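Local coordinates for protein putative alpha-L-fucosidase (Bacteroides thetaiotaomicron VPI-5482, PDB 3GZA) that probably hydrolyses alpha-L-fucosyl linkages as a retaining exo-glycosidase of glycoside hydrolase family 29, at residues Asn46-Tyr51 with Asn94-Lys99. Sequence-based numbering, arbitrary orientation.
Sequences NPIEDY and NPYCLK. With EDO (1,2-ethanediol), chain J.
Tyr96 reaches across to the segment Asn46-Tyr51 with the far end of its side chain, and two residues receive it. Its OH comes up to the beta-branch of Ile48, 3.6 Å from CB, the two side chains crossing at about a right angle. One bond back from the hydroxyl-bearing carbon, CE1 of Tyr96 meets CD2 of Tyr51 at 3.6 Å. That CD2 lies at the edge of the Tyr96 ring, near its plane; the ring planes are turned 79° against each other, an oblique pair. Tyr51 gets there with CG tucked between its backbone N and carbonyl carbon (chi1 47°).

The polar link runs through water. One molecule accepts from Ile48 N and sits 2.9 Å from Tyr96 OH; a second donates to Ile48 O at 2.6 Å and also bonds that hydroxyl. The phenol oxygen is thus tied through solvent to both backbone polar groups of Ile48. The second water also lies in the plane of the Tyr51 ring, at its edge.

Both segments belong to loops of the TIM-barrel domain, the (beta/alpha)8-type fold of family GH29 fucosidases: Asn94-Lys99 follows strand 75-79, and Asn46-Tyr51 follows helix 40-45. The Ile48 side chain is about 8 Å from a bound sodium ion, whose site includes His31, Asp34 and Ile36.

Behind Tyr96, the Asn94 side chain helps set where the ring starts: its OD1 accepts from Tyr96 N at 3.0 Å in an Asx turn, the donor lying well above the carbonyl plane, and Tyr96 itself centres an inverse gamma turn. Phe86 packs edge-to-face with its ring. Glu49 points away from this contact at CB, and its OE2 forms a salt bridge with Arg160 of the second subunit, while a 1,2-ethanediol, probably from the crystallisation liquor, donates to Glu49 O and OE1.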
# COMPACT_ATOMS: atom_id res chain seq x y z
N ASN A 46 -7.71 6.46 10.59
CA ASN A 46 -7.75 5.06 11.04
C ASN A 46 -7.74 4.17 9.80
O ASN A 46 -8.77 4.00 9.15
CB ASN A 46 -9.00 4.79 11.87
CG ASN A 46 -8.92 5.35 13.25
OD1 ASN A 46 -8.46 4.67 14.18
ND2 ASN A 46 -9.45 6.59 13.42
N PRO A 47 -6.56 3.67 9.40
CA PRO A 47 -6.52 2.86 8.22
C PRO A 47 -7.52 1.67 8.31
O PRO A 47 -7.79 1.13 9.40
CB PRO A 47 -5.06 2.37 8.18
CG PRO A 47 -4.30 3.35 8.96
CD PRO A 47 -5.24 3.78 10.05
N ILE A 48 -8.00 1.24 7.15
CA ILE A 48 -8.98 0.17 7.08
C ILE A 48 -8.38 -1.16 7.57
O ILE A 48 -7.31 -1.57 7.12
CB ILE A 48 -9.57 0.03 5.65
CG1 ILE A 48 -10.33 1.31 5.25
CG2 ILE A 48 -10.50 -1.21 5.51
CD1 ILE A 48 -11.60 1.60 6.04
N GLU A 49 -9.08 -1.82 8.46
CA GLU A 49 -8.60 -3.11 9.04
C GLU A 49 -8.56 -4.26 8.05
O GLU A 49 -7.61 -5.03 8.05
CB GLU A 49 -9.39 -3.51 10.29
CG GLU A 49 -9.16 -2.58 11.44
CD GLU A 49 -7.75 -2.62 12.01
OE1 GLU A 49 -7.14 -3.73 12.13
OE2 GLU A 49 -7.26 -1.54 12.41
N ASP A 50 -9.59 -4.37 7.21
CA ASP A 50 -9.65 -5.46 6.23
C ASP A 50 -10.30 -4.97 4.99
O ASP A 50 -11.50 -4.72 4.95
CB ASP A 50 -10.45 -6.60 6.88
CG ASP A 50 -10.59 -7.82 5.98
OD1 ASP A 50 -10.09 -7.80 4.85
OD2 ASP A 50 -11.21 -8.83 6.44
N TYR A 51 -9.51 -4.81 3.94
CA TYR A 51 -10.07 -4.33 2.71
C TYR A 51 -10.94 -5.34 1.96
O TYR A 51 -11.65 -4.96 1.02
CB TYR A 51 -9.01 -3.76 1.78
CG TYR A 51 -7.75 -4.60 1.58
CD1 TYR A 51 -7.68 -5.69 0.73
CD2 TYR A 51 -6.57 -4.19 2.23
CE1 TYR A 51 -6.49 -6.38 0.57
CE2 TYR A 51 -5.40 -4.86 2.06
CZ TYR A 51 -5.34 -5.93 1.23
OH TYR A 51 -4.15 -6.58 1.11
N ASN A 94 -0.31 2.81 -7.34
CA ASN A 94 -0.93 2.70 -6.01
C ASN A 94 -1.30 1.23 -5.82
O ASN A 94 -2.25 0.79 -6.45
CB ASN A 94 -2.21 3.51 -5.98
CG ASN A 94 -2.92 3.41 -4.63
OD1 ASN A 94 -2.43 2.79 -3.70
ND2 ASN A 94 -4.14 3.94 -4.56
N PRO A 95 -0.55 0.46 -5.03
CA PRO A 95 -0.83 -0.98 -4.88
C PRO A 95 -2.11 -1.23 -4.08
O PRO A 95 -2.67 -2.34 -4.11
CB PRO A 95 0.38 -1.51 -4.09
CG PRO A 95 0.86 -0.26 -3.31
CD PRO A 95 0.57 0.91 -4.20
N TYR A 96 -2.57 -0.20 -3.36
CA TYR A 96 -3.79 -0.28 -2.56
C TYR A 96 -4.97 0.06 -3.44
O TYR A 96 -5.50 1.18 -3.44
CB TYR A 96 -3.71 0.74 -1.43
CG TYR A 96 -4.64 0.56 -0.27
CD1 TYR A 96 -4.85 -0.69 0.31
CD2 TYR A 96 -5.24 1.65 0.33
CE1 TYR A 96 -5.64 -0.84 1.45
CE2 TYR A 96 -6.04 1.48 1.46
CZ TYR A 96 -6.23 0.25 2.01
OH TYR A 96 -6.93 0.11 3.19
N CYS A 97 -5.26 -0.89 -4.30
CA CYS A 97 -6.31 -0.73 -5.33
C CYS A 97 -6.98 -2.07 -5.59
O CYS A 97 -6.76 -3.05 -4.88
CB CYS A 97 -5.71 -0.12 -6.59
SG CYS A 97 -4.65 -1.22 -7.58
N LEU A 98 -7.79 -2.10 -6.65
CA LEU A 98 -8.54 -3.31 -6.97
C LEU A 98 -7.71 -4.55 -7.26
O LEU A 98 -8.23 -5.69 -7.18
CB LEU A 98 -9.60 -3.00 -8.03
CG LEU A 98 -10.72 -2.11 -7.50
CD1 LEU A 98 -11.55 -1.64 -8.75
CD2 LEU A 98 -11.62 -2.77 -6.43
N LYS A 99 -6.42 -4.38 -7.56
CA LYS A 99 -5.53 -5.53 -7.71
C LYS A 99 -5.39 -6.32 -6.39
O LYS A 99 -5.06 -7.50 -6.44
CB LYS A 99 -4.13 -5.07 -8.14
CG LYS A 99 -4.06 -4.52 -9.53
CD LYS A 99 -2.66 -4.20 -9.94
CE LYS A 99 -2.54 -3.79 -11.38
NZ LYS A 99 -2.81 -4.92 -12.33
C1 EDO J . -4.05 -4.75 8.68
O1 EDO J . -5.08 -4.33 7.83
C2 EDO J . -4.31 -4.36 10.14
O2 EDO J . -5.51 -4.98 10.59
O HOH W 1 -6.80 2.52 4.85
O HOH W 2 -6.23 -1.99 4.80